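Local coordinates for protein malate dehydrogenase (PDB 2D4A) that catalyses the reversible oxidation of (S)-malate to oxaloacetate with either NAD or NADP as coenzyme, working as a homotetramer, at residues L88-A93 with T301-L306; A166-M171 with V260-A265; F177-L182 with E282-K287; R242-S247 with A265-S270. All coordinates share one frame; numbering follows the deposited sequence.

Contact 1. Residues L88-A93 with T301-L306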
loop_
_atom_site.group_PDB
_atom_site.type_symbol
_atom_site.label_atom_id
_atom_site.label_comp_id
_atom_site.label_asym_id
_atom_site.label_seq_id
_atom_site.Cartn_x
_atom_site.Cartn_y
_atom_site.Cartn_z
ATOM N N LEU B 88 34.172 -5.429 -17.777
ATOM C CA LEU B 88 32.816 -4.953 -17.515
ATOM C C LEU B 88 32.886 -3.421 -17.643
ATOM O O LEU B 88 32.236 -2.816 -18.499
ATOM C CB LEU B 88 32.407 -5.347 -16.095
ATOM C CG LEU B 88 30.987 -5.012 -15.661
ATOM C CD1 LEU B 88 30.065 -6.146 -16.086
ATOM C CD2 LEU B 88 30.936 -4.832 -14.154
ATOM N N LEU B 89 33.716 -2.830 -16.787
ATOM C CA LEU B 89 33.980 -1.400 -16.728
ATOM C C LEU B 89 33.945 -0.645 -18.060
ATOM O O LEU B 89 33.144 0.270 -18.255
ATOM C CB LEU B 89 35.345 -1.197 -16.070
ATOM C CG LEU B 89 35.881 0.207 -15.775
ATOM C CD1 LEU B 89 34.983 0.908 -14.772
ATOM C CD2 LEU B 89 37.308 0.089 -15.220
ATOM N N GLU B 90 34.725 -1.112 -19.044
ATOM C CA GLU B 90 34.939 -0.443 -20.320
ATOM C C GLU B 90 33.668 -0.608 -21.144
ATOM O O GLU B 90 33.235 0.313 -21.832
ATOM C CB GLU B 90 36.135 -1.072 -21.037
ATOM C CG GLU B 90 36.562 -0.355 -22.304
ATOM C CD GLU B 90 37.959 -0.746 -22.738
ATOM O OE1 GLU B 90 38.891 -0.571 -21.921
ATOM O OE2 GLU B 90 38.125 -1.223 -23.886
ATOM N N ALA B 91 33.074 -1.794 -21.052
ATOM C CA ALA B 91 31.840 -2.100 -21.759
ATOM C C ALA B 91 30.725 -1.150 -21.293
ATOM O O ALA B 91 30.157 -0.414 -22.101
ATOM C CB ALA B 91 31.441 -3.557 -21.504
ATOM N N ASN B 92 30.430 -1.159 -19.991
ATOM C CA ASN B 92 29.384 -0.312 -19.416
ATOM C C ASN B 92 29.677 1.191 -19.548
ATOM O O ASN B 92 28.746 2.013 -19.649
ATOM C CB ASN B 92 29.133 -0.704 -17.950
ATOM C CG ASN B 92 28.436 -2.065 -17.820
ATOM O OD1 ASN B 92 27.630 -2.444 -18.673
ATOM N ND2 ASN B 92 28.730 -2.787 -16.751
ATOM N N ALA B 93 30.965 1.543 -19.560
ATOM C CA ALA B 93 31.384 2.933 -19.725
ATOM C C ALA B 93 30.923 3.391 -21.105
ATOM O O ALA B 93 30.425 4.503 -21.263
ATOM C CB ALA B 93 32.897 3.047 -19.611
ATOM N N THR B 301 41.610 3.799 -15.127
ATOM C CA THR B 301 41.673 2.598 -15.946
ATOM C C THR B 301 40.821 2.686 -17.204
ATOM O O THR B 301 40.824 1.767 -18.017
ATOM C CB THR B 301 41.237 1.364 -15.138
ATOM O OG1 THR B 301 42.063 1.243 -13.975
ATOM C CG2 THR B 301 41.372 0.109 -15.968
ATOM N N LEU B 302 39.935 3.771 -17.393
ATOM C CA LEU B 302 39.136 4.009 -18.587
ATOM C C LEU B 302 39.879 4.798 -19.657
ATOM O O LEU B 302 40.911 5.436 -19.407
ATOM C CB LEU B 302 37.857 4.771 -18.215
ATOM C CG LEU B 302 36.540 4.014 -17.986
ATOM C CD1 LEU B 302 36.657 2.943 -16.931
ATOM C CD2 LEU B 302 35.534 4.997 -17.500
ATOM N N PRO B 303 39.346 4.768 -20.846
ATOM C CA PRO B 303 39.992 5.477 -21.952
ATOM C C PRO B 303 39.689 6.980 -21.821
ATOM O O PRO B 303 38.572 7.361 -21.471
ATOM C CB PRO B 303 39.337 4.856 -23.191
ATOM C CG PRO B 303 38.736 3.540 -22.681
ATOM C CD PRO B 303 38.224 3.960 -21.337
ATOM N N PRO B 304 40.674 7.851 -22.104
ATOM C CA PRO B 304 40.453 9.301 -21.992
ATOM C C PRO B 304 39.169 9.757 -22.680
ATOM O O PRO B 304 38.560 10.749 -22.289
ATOM C CB PRO B 304 41.701 9.891 -22.639
ATOM C CG PRO B 304 42.751 8.863 -22.327
ATOM C CD PRO B 304 42.018 7.569 -22.635
ATOM N N GLN B 305 38.771 9.016 -23.708
ATOM C CA GLN B 305 37.563 9.310 -24.465
ATOM C C GLN B 305 36.335 9.236 -23.569
ATOM O O GLN B 305 35.464 10.101 -23.619
ATOM C CB GLN B 305 37.394 8.288 -25.585
ATOM C CG GLN B 305 38.641 8.037 -26.399
ATOM C CD GLN B 305 38.644 6.654 -27.018
ATOM O OE1 GLN B 305 37.698 6.265 -27.706
ATOM N NE2 GLN B 305 39.713 5.900 -26.775
ATOM N N LEU B 306 36.276 8.196 -22.743
ATOM C CA LEU B 306 35.131 7.979 -21.871
ATOM C C LEU B 306 35.173 8.717 -20.541
ATOM O O LEU B 306 34.160 8.800 -19.850
ATOM C CB LEU B 306 34.949 6.477 -21.635
ATOM C CG LEU B 306 34.798 5.644 -22.917
ATOM C CD1 LEU B 306 34.686 4.171 -22.570
ATOM C CD2 LEU B 306 33.570 6.101 -23.694
#

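Contact 2. Residues A166-M171 with V260-A265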
loop_
_atom_site.group_PDB
_atom_site.type_symbol
_atom_site.label_atom_id
_atom_site.label_comp_id
_atom_site.label_asym_id
_atom_site.label_seq_id
_atom_site.Cartn_x
_atom_site.Cartn_y
_atom_site.Cartn_z
ATOM N N ALA B 166 22.295 0.978 10.049
ATOM C CA ALA B 166 23.676 0.764 9.616
ATOM C C ALA B 166 24.255 1.884 8.764
ATOM O O ALA B 166 23.710 2.225 7.714
ATOM C CB ALA B 166 23.791 -0.557 8.864
ATOM N N ILE B 167 25.374 2.444 9.206
ATOM C CA ILE B 167 26.019 3.526 8.476
ATOM C C ILE B 167 27.199 2.994 7.643
ATOM O O ILE B 167 28.073 2.300 8.158
ATOM C CB ILE B 167 26.486 4.630 9.478
ATOM C CG1 ILE B 167 25.259 5.323 10.085
ATOM C CG2 ILE B 167 27.403 5.634 8.794
ATOM C CD1 ILE B 167 24.346 5.992 9.066
ATOM N N VAL B 168 27.208 3.305 6.353
ATOM C CA VAL B 168 28.284 2.863 5.470
ATOM C C VAL B 168 28.814 4.046 4.653
ATOM O O VAL B 168 28.143 5.069 4.529
ATOM C CB VAL B 168 27.798 1.729 4.511
ATOM C CG1 VAL B 168 27.516 0.467 5.301
ATOM C CG2 VAL B 168 26.534 2.167 3.767
ATOM N N LEU B 169 30.021 3.910 4.108
ATOM C CA LEU B 169 30.639 4.970 3.302
ATOM C C LEU B 169 31.687 4.375 2.370
ATOM O O LEU B 169 31.959 3.176 2.409
ATOM C CB LEU B 169 31.359 5.989 4.191
ATOM C CG LEU B 169 30.638 6.871 5.200
ATOM C CD1 LEU B 169 31.643 7.365 6.219
ATOM C CD2 LEU B 169 29.943 8.018 4.502
ATOM N N GLY B 170 32.284 5.235 1.552
ATOM C CA GLY B 170 33.327 4.799 0.651
ATOM C C GLY B 170 32.944 4.762 -0.806
ATOM O O GLY B 170 32.816 5.796 -1.456
ATOM N N MET B 171 32.795 3.548 -1.320
ATOM C CA MET B 171 32.416 3.329 -2.701
ATOM C C MET B 171 31.741 1.979 -2.758
ATOM O O MET B 171 31.794 1.218 -1.794
ATOM C CB MET B 171 33.649 3.408 -3.613
ATOM C CG MET B 171 34.886 2.633 -3.156
ATOM S SD MET B 171 34.988 0.992 -3.902
ATOM C CE MET B 171 34.322 0.075 -2.616
ATOM N N VAL B 260 34.242 10.560 -7.437
ATOM C CA VAL B 260 32.947 10.057 -7.012
ATOM C C VAL B 260 33.113 9.160 -5.791
ATOM O O VAL B 260 34.031 8.339 -5.751
ATOM C CB VAL B 260 32.286 9.221 -8.139
ATOM C CG1 VAL B 260 31.012 8.550 -7.633
ATOM C CG2 VAL B 260 31.976 10.112 -9.341
ATOM N N ALA B 261 32.234 9.317 -4.800
ATOM C CA ALA B 261 32.278 8.493 -3.584
ATOM C C ALA B 261 30.891 8.231 -2.982
ATOM O O ALA B 261 29.939 8.983 -3.205
ATOM C CB ALA B 261 33.184 9.150 -2.533
ATOM N N GLU B 262 30.797 7.151 -2.212
ATOM C CA GLU B 262 29.562 6.762 -1.539
ATOM C C GLU B 262 29.463 7.567 -0.236
ATOM O O GLU B 262 30.123 7.240 0.754
ATOM C CB GLU B 262 29.590 5.257 -1.236
ATOM C CG GLU B 262 28.311 4.720 -0.621
ATOM C CD GLU B 262 28.226 3.200 -0.641
ATOM O OE1 GLU B 262 28.443 2.601 -1.713
ATOM O OE2 GLU B 262 27.925 2.602 0.411
ATOM N N VAL B 263 28.652 8.625 -0.247
ATOM C CA VAL B 263 28.479 9.490 0.925
ATOM C C VAL B 263 26.998 9.750 1.215
ATOM O O VAL B 263 26.156 9.555 0.342
ATOM C CB VAL B 263 29.201 10.866 0.719
ATOM C CG1 VAL B 263 30.723 10.682 0.720
ATOM C CG2 VAL B 263 28.772 11.487 -0.587
ATOM N N PRO B 264 26.661 10.163 2.457
ATOM C CA PRO B 264 25.275 10.458 2.867
ATOM C C PRO B 264 24.816 11.800 2.277
ATOM O O PRO B 264 25.574 12.776 2.262
ATOM C CB PRO B 264 25.354 10.522 4.396
ATOM C CG PRO B 264 26.593 9.759 4.726
ATOM C CD PRO B 264 27.547 10.139 3.629
ATOM N N ALA B 265 23.576 11.858 1.810
ATOM C CA ALA B 265 23.077 13.086 1.226
ATOM C C ALA B 265 21.569 13.233 1.350
ATOM O O ALA B 265 20.829 12.245 1.403
ATOM C CB ALA B 265 23.480 13.157 -0.235
#

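Contact 3. Residues F177-L182 with E282-K287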
loop_
_atom_site.group_PDB
_atom_site.type_symbol
_atom_site.label_atom_id
_atom_site.label_comp_id
_atom_site.label_asym_id
_atom_site.label_seq_id
_atom_site.Cartn_x
_atom_site.Cartn_y
_atom_site.Cartn_z
ATOM N N PHE B 177 33.121 0.577 3.437
ATOM C CA PHE B 177 33.293 0.289 4.857
ATOM C C PHE B 177 32.151 0.877 5.669
ATOM O O PHE B 177 31.583 1.913 5.312
ATOM C CB PHE B 177 34.639 0.815 5.383
ATOM C CG PHE B 177 34.712 2.308 5.497
ATOM C CD1 PHE B 177 34.658 2.932 6.744
ATOM C CD2 PHE B 177 34.847 3.091 4.355
ATOM C CE1 PHE B 177 34.738 4.318 6.850
ATOM C CE2 PHE B 177 34.928 4.475 4.443
ATOM C CZ PHE B 177 34.874 5.092 5.697
ATOM N N PRO B 178 31.784 0.198 6.764
ATOM C CA PRO B 178 30.724 0.555 7.704
ATOM C C PRO B 178 31.333 1.375 8.823
ATOM O O PRO B 178 32.548 1.379 8.995
ATOM C CB PRO B 178 30.289 -0.792 8.223
ATOM C CG PRO B 178 31.642 -1.428 8.437
ATOM C CD PRO B 178 32.318 -1.133 7.101
ATOM N N VAL B 179 30.493 2.044 9.600
ATOM C CA VAL B 179 30.984 2.848 10.708
ATOM C C VAL B 179 30.292 2.376 11.994
ATOM O O VAL B 179 29.400 3.048 12.518
ATOM C CB VAL B 179 30.707 4.341 10.443
ATOM C CG1 VAL B 179 31.370 5.207 11.495
ATOM C CG2 VAL B 179 31.212 4.710 9.061
ATOM N N PRO B 180 30.705 1.202 12.516
ATOM C CA PRO B 180 30.133 0.619 13.736
ATOM C C PRO B 180 30.000 1.605 14.901
ATOM O O PRO B 180 29.068 1.521 15.699
ATOM C CB PRO B 180 31.093 -0.527 14.050
ATOM C CG PRO B 180 31.555 -0.949 12.703
ATOM C CD PRO B 180 31.820 0.372 12.024
ATOM N N ARG B 181 30.944 2.532 14.992
ATOM C CA ARG B 181 30.926 3.533 16.044
ATOM C C ARG B 181 29.644 4.347 15.928
ATOM O O ARG B 181 29.107 4.833 16.921
ATOM C CB ARG B 181 32.134 4.454 15.891
ATOM C CG ARG B 181 32.289 5.519 16.964
ATOM C CD ARG B 181 33.602 6.244 16.760
ATOM N NE ARG B 181 33.543 7.131 15.605
ATOM C CZ ARG B 181 33.023 8.350 15.643
ATOM N NH1 ARG B 181 32.526 8.824 16.780
ATOM N NH2 ARG B 181 32.992 9.091 14.545
ATOM N N LEU B 182 29.141 4.487 14.712
ATOM C CA LEU B 182 27.941 5.274 14.516
ATOM C C LEU B 182 26.712 4.455 14.156
ATOM O O LEU B 182 25.713 5.002 13.677
ATOM C CB LEU B 182 28.189 6.325 13.435
ATOM C CG LEU B 182 29.314 7.341 13.656
ATOM C CD1 LEU B 182 29.469 8.152 12.381
ATOM C CD2 LEU B 182 29.013 8.252 14.840
ATOM N N GLU B 282 40.554 9.171 13.063
ATOM C CA GLU B 282 41.751 8.981 12.254
ATOM C C GLU B 282 41.639 7.742 11.382
ATOM O O GLU B 282 41.888 7.791 10.183
ATOM C CB GLU B 282 42.990 8.844 13.147
ATOM C CG GLU B 282 42.887 7.743 14.213
ATOM C CD GLU B 282 44.049 6.749 14.164
ATOM O OE1 GLU B 282 44.247 6.099 13.103
ATOM O OE2 GLU B 282 44.759 6.607 15.193
ATOM N N ASP B 283 41.052 6.651 11.915
ATOM C CA ASP B 283 40.947 5.341 11.281
ATOM C C ASP B 283 39.953 5.333 10.161
ATOM O O ASP B 283 40.258 4.887 9.054
ATOM C CB ASP B 283 40.553 4.286 12.313
ATOM C CG ASP B 283 41.240 4.501 13.634
ATOM O OD1 ASP B 283 40.680 5.231 14.498
ATOM O OD2 ASP B 283 42.358 3.947 13.789
ATOM N N GLU B 284 38.894 5.896 10.536
ATOM C CA GLU B 284 37.781 5.988 9.600
ATOM C C GLU B 284 38.121 6.909 8.433
ATOM O O GLU B 284 37.670 6.701 7.306
ATOM C CB GLU B 284 36.544 6.480 10.345
ATOM C CG GLU B 284 35.985 5.409 11.254
ATOM C CD GLU B 284 35.068 5.950 12.318
ATOM O OE1 GLU B 284 34.692 7.136 12.233
ATOM O OE2 GLU B 284 34.719 5.181 13.240
ATOM N N LYS B 285 38.923 7.929 8.716
ATOM C CA LYS B 285 39.356 8.863 7.694
ATOM C C LYS B 285 40.303 8.138 6.738
ATOM O O LYS B 285 40.340 8.432 5.549
ATOM C CB LYS B 285 40.077 10.047 8.340
ATOM C CG LYS B 285 39.164 11.150 8.842
ATOM C CD LYS B 285 39.914 12.055 9.802
ATOM C CE LYS B 285 39.227 13.398 9.982
ATOM N NZ LYS B 285 39.392 14.276 8.784
ATOM N N ARG B 286 41.066 7.187 7.269
ATOM C CA ARG B 286 42.005 6.418 6.466
ATOM C C ARG B 286 41.227 5.504 5.531
ATOM O O ARG B 286 41.571 5.353 4.361
ATOM C CB ARG B 286 42.917 5.584 7.372
ATOM C CG ARG B 286 43.967 4.754 6.647
ATOM C CD ARG B 286 44.783 3.914 7.633
ATOM N NE ARG B 286 43.923 3.138 8.526
ATOM C CZ ARG B 286 43.139 2.130 8.143
ATOM N NH1 ARG B 286 43.100 1.755 6.868
ATOM N NH2 ARG B 286 42.385 1.498 9.038
ATOM N N LYS B 287 40.161 4.908 6.046
ATOM C CA LYS B 287 39.348 4.010 5.244
ATOM C C LYS B 287 38.608 4.751 4.125
ATOM O O LYS B 287 38.420 4.211 3.035
ATOM C CB LYS B 287 38.375 3.251 6.148
ATOM C CG LYS B 287 39.091 2.485 7.265
ATOM C CD LYS B 287 38.583 1.055 7.396
ATOM C CE LYS B 287 37.853 0.828 8.713
ATOM N NZ LYS B 287 38.775 0.945 9.881
#

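Contact 4. Residues R242-S247 with A265-S270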
loop_
_atom_site.group_PDB
_atom_site.type_symbol
_atom_site.label_atom_id
_atom_site.label_comp_id
_atom_site.label_asym_id
_atom_site.label_seq_id
_atom_site.Cartn_x
_atom_site.Cartn_y
_atom_site.Cartn_z
ATOM N N ARG B 242 15.021 13.188 2.621
ATOM C CA ARG B 242 15.528 12.023 3.339
ATOM C C ARG B 242 17.042 12.020 3.191
ATOM O O ARG B 242 17.609 12.625 2.266
ATOM C CB ARG B 242 14.977 10.712 2.757
ATOM C CG ARG B 242 13.572 10.337 3.206
ATOM C CD ARG B 242 12.730 9.763 2.071
ATOM N NE ARG B 242 12.252 8.413 2.342
ATOM C CZ ARG B 242 11.121 7.900 1.858
ATOM N NH1 ARG B 242 10.338 8.625 1.075
ATOM N NH2 ARG B 242 10.767 6.655 2.144
ATOM N N ILE B 243 17.696 11.353 4.124
ATOM C CA ILE B 243 19.129 11.211 4.072
ATOM C C ILE B 243 19.455 9.774 3.713
ATOM O O ILE B 243 19.222 8.881 4.522
ATOM C CB ILE B 243 19.771 11.504 5.406
ATOM C CG1 ILE B 243 19.544 12.971 5.737
ATOM C CG2 ILE B 243 21.288 11.159 5.347
ATOM C CD1 ILE B 243 20.292 13.454 6.992
ATOM N N TYR B 244 20.057 9.621 2.631
ATOM C CA TYR B 244 20.451 8.301 2.106
ATOM C C TYR B 244 21.864 8.413 1.538
ATOM O O TYR B 244 22.267 9.478 1.073
ATOM C CB TYR B 244 19.548 7.851 0.944
ATOM C CG TYR B 244 18.162 7.346 1.285
ATOM C CD1 TYR B 244 17.090 7.623 0.440
ATOM C CD2 TYR B 244 17.921 6.581 2.427
ATOM C CE1 TYR B 244 15.814 7.166 0.716
ATOM C CE2 TYR B 244 16.640 6.112 2.718
ATOM C CZ TYR B 244 15.588 6.411 1.855
ATOM O OH TYR B 244 14.306 5.976 2.128
ATOM N N PRO B 245 22.640 7.320 1.587
ATOM C CA PRO B 245 24.007 7.315 1.053
ATOM C C PRO B 245 23.913 7.018 -0.449
ATOM O O PRO B 245 23.238 6.068 -0.850
ATOM C CB PRO B 245 24.675 6.182 1.825
ATOM C CG PRO B 245 23.549 5.206 1.990
ATOM C CD PRO B 245 22.395 6.115 2.399
ATOM N N TYR B 246 24.572 7.841 -1.265
ATOM C CA TYR B 246 24.578 7.714 -2.732
ATOM C C TYR B 246 25.986 7.977 -3.229
ATOM O O TYR B 246 26.761 8.646 -2.547
ATOM C CB TYR B 246 23.671 8.777 -3.385
ATOM C CG TYR B 246 22.186 8.500 -3.341
ATOM C CD1 TYR B 246 21.602 7.603 -4.225
ATOM C CD2 TYR B 246 21.372 9.103 -2.388
ATOM C CE1 TYR B 246 20.250 7.305 -4.164
ATOM C CE2 TYR B 246 20.012 8.812 -2.313
ATOM C CZ TYR B 246 19.459 7.904 -3.205
ATOM O OH TYR B 246 18.131 7.550 -3.103
ATOM N N SER B 247 26.331 7.457 -4.403
ATOM C CA SER B 247 27.647 7.750 -4.970
ATOM C C SER B 247 27.437 9.059 -5.714
ATOM O O SER B 247 26.654 9.138 -6.667
ATOM C CB SER B 247 28.097 6.655 -5.935
ATOM O OG SER B 247 28.385 5.466 -5.227
ATOM N N ALA B 265 23.576 11.858 1.810
ATOM C CA ALA B 265 23.077 13.086 1.226
ATOM C C ALA B 265 21.569 13.233 1.350
ATOM O O ALA B 265 20.829 12.245 1.403
ATOM C CB ALA B 265 23.480 13.157 -0.235
ATOM N N VAL B 266 21.139 14.492 1.393
ATOM C CA VAL B 266 19.732 14.868 1.478
ATOM C C VAL B 266 19.176 14.788 0.058
ATOM O O VAL B 266 19.657 15.479 -0.839
ATOM C CB VAL B 266 19.577 16.321 1.955
ATOM C CG1 VAL B 266 18.113 16.649 2.129
ATOM C CG2 VAL B 266 20.345 16.537 3.239
ATOM N N ILE B 267 18.166 13.951 -0.145
ATOM C CA ILE B 267 17.566 13.796 -1.461
ATOM C C ILE B 267 16.197 14.469 -1.477
ATOM O O ILE B 267 15.403 14.290 -0.553
ATOM C CB ILE B 267 17.449 12.295 -1.812
ATOM C CG1 ILE B 267 16.792 12.095 -3.179
ATOM C CG2 ILE B 267 16.669 11.593 -0.729
ATOM C CD1 ILE B 267 17.490 12.802 -4.311
ATOM N N GLY B 268 15.936 15.255 -2.522
ATOM C CA GLY B 268 14.668 15.963 -2.638
ATOM C C GLY B 268 14.101 15.995 -4.050
ATOM O O GLY B 268 14.551 15.253 -4.921
ATOM N N LYS B 269 13.126 16.872 -4.276
ATOM C CA LYS B 269 12.456 16.992 -5.568
ATOM C C LYS B 269 13.317 17.399 -6.753
ATOM O O LYS B 269 13.001 17.072 -7.897
ATOM C CB LYS B 269 11.297 17.979 -5.472
ATOM C CG LYS B 269 10.546 18.125 -6.784
ATOM C CD LYS B 269 9.390 19.106 -6.702
ATOM C CE LYS B 269 9.855 20.498 -6.275
ATOM N NZ LYS B 269 10.383 20.537 -4.870
ATOM N N SER B 270 14.393 18.122 -6.491
ATOM C CA SER B 270 15.257 18.565 -7.563
ATOM C C SER B 270 16.626 17.888 -7.486
ATOM O O SER B 270 17.606 18.393 -8.031
ATOM C CB SER B 270 15.414 20.080 -7.496
ATOM O OG SER B 270 16.304 20.446 -6.466
#

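Contact 1. Residues L88-A93 with T301-L306
L89 holds its CG opposite its backbone N (chi1 -176°), which turns its branched end to L302, with CD2 also near T301. From the other segment L306, with CG opposite its carbonyl carbon (chi1 -56°) and the chain running straight on to CD1, pushes that methyl against A93. The A93 CB is thus met by two leucines: L306 CD1 lies 3.6 Å from it and L302 CD2 3.9 Å. The other L302 methyl, CD1, turns to L89, though the exact fit of these two ends is doubtful. At the margin T301 CB comes within 4.1 Å of L89 CD2, its hydroxyl being taken by K297 O, and the end of E90 reaches over to the ring of P303. No hydrogen bond spans this contact, which is held by apolar packing. P303 occupies the N-cap position of the short C-terminal helix, and its O accepts the N-H of L306 at 2.8 Å. L302 also leans on V125 of helix 119-130. N92, by similarity an NADP(+) ligand, points elsewhere and is bonded to I77 N and N117 O. This is the C-terminal tail of the chain lying on helix 86-106 of the NAD-binding domain, an interdomain packing within the LDH/MDH fold.

Contact 2. Residues A166-M171 with V260-A265
The backbones of G170 and E262 form a single antiparallel, hydrogen-bonded bridge. E262 N-H donates to G170 O at a doubtfully short 2.5 Å, nearly straight at 163°, although the donor stands well above the carbonyl plane. The return bond, from G170 N to E262 O at 3.1 Å, is weak and bent. L169 CA adds a C-H...O contact of 3.5 Å to E262 O. G170 has backbone angles at which a CB would collide with the O of L169, which explains a glycine where the chain leaves the strand. E262 sends its side chain toward the 166-171 segment, CG opposite the backbone N (chi1 -176°) and the chain extended. Its carboxylate comes to lie between V168 and M171: OE2 is 3.7 Å from V168 CG2, and OE1 is 3.5 Å from M171 C. OE1 has a weak bond with S141 OG, while OE2 lies close to D145 OD2, a like charge. With an alanine here S141 would probably lose its carboxylate partner and a gap is likely to open between V168 and the backbone of M171. Farther along, L169 CD2 packs against P264 CD. Fully buried, this bridge ties the end of strand 164-169 to strand 260-268 within the C-terminal domain, beside H172, the proton acceptor by similarity in the LDH/MDH active site.

Contact 3. Residues F177-L182 with E282-K287
K287 CB sits squarely over one face of the F177 ring, 3.6 Å from its centroid and only 6° off the normal, a CH-pi contact with the root of the lysine while its amine end leads away. The CZ end of the F177 ring comes obliquely to E284 O, 3.6 Å away. The second grip is a salt bridge. R181 NE donates to E284 OE2 at 3.3 Å, on the syn side of the carboxylate, and R181 NH2 makes a weak bond to E284 OE1 at 3.5 Å. The guanidinium and carboxylate planes are nearly coplanar, 19° apart, so the two groups meet edge to edge. R181 gets there with a side chain that runs straight before bending at chi3 (73°). V179 CG1 lies against the carboxylate, 3.8 Å from E284 OE2, and T281 N adds a weak bond to E284 OE1. A serine in place of F177 would probably strip K287 CB of its ring cover and open a gap under the first turns of the helix. F177 and V179 are paired through their backbones with L169 and I167 of strand 164-169. Thus helix 282-300 lies by its N-terminal turns against strand 177-178, outermost of that sheet within this chain, with helix 190-193 touching R181.

Contact 4. Residues R242-S247 with A265-S270
R242 opens the pairing with I267: its O accepts the I267 N-H at 2.8 Å, nearly along the C=O axis, while the bond from R242 N to I267 O is weak. R242 CB rests 4.0 Å from I267 CG2. Its guanidinium leaves the contact, forming salt bridges with E234 of helix 223-237 and with D53 of a third subunit; NE makes a weak bond to Y244 OH. I243 faces V266 as a non-hydrogen-bonded pair, the two side chains meeting on the other side of the sheet, and its CA makes a C-H...O contact of 3.3 Å with A265 O. Y244 and A265 close a second hydrogen-bonded pair: Y244 N to A265 O at 3.0 Å, and A265 N to Y244 O at 2.8 Å with the donor above the carbonyl plane. R242 CB lies over one face of the Y244 ring, off toward its rim, and Y244 CD1 leans toward I267 CG2, at 4.2 Å. I267 has CG1 opposite its backbone N (chi1 179°), which turns CG2 to R242 and Y244. Y246 brings CE2 to I267 CB at 4.4 Å, its OH being bonded to T232 OG1. Chemically, then, a short, strongly twisted antiparallel ladder pairs R242 and Y244 with I267 and A265, while I243 N bonds S163 OG of a second subunit; I267 packs against R242 CB and both tyrosine rings, and the guanidinium probably has its charge balanced by its two acidic partners.

In the fold
Contacts 2, 3 and 4 belong to the C-terminal domain, whereas contact 1 brings the chain's tail back to the NAD-binding domain and encloses the others along the sequence. Contact 2 is central: it touches contact 3 through the pairing of strands 164-169 and 177-178, and contact 4 through strand 260-268, sharing A265; both centres are 11 Å from its own. Contacts 3 and 4 do not touch, their centres about 21 Å apart. Helix 282-300, which begins in contact 3, runs on toward the tail; the centres of contacts 1 and 3 lie about 30 Å apart. Contacts 2 to 4 thus join two sheets and a helix, while contact 1, separate from them, spans the domains.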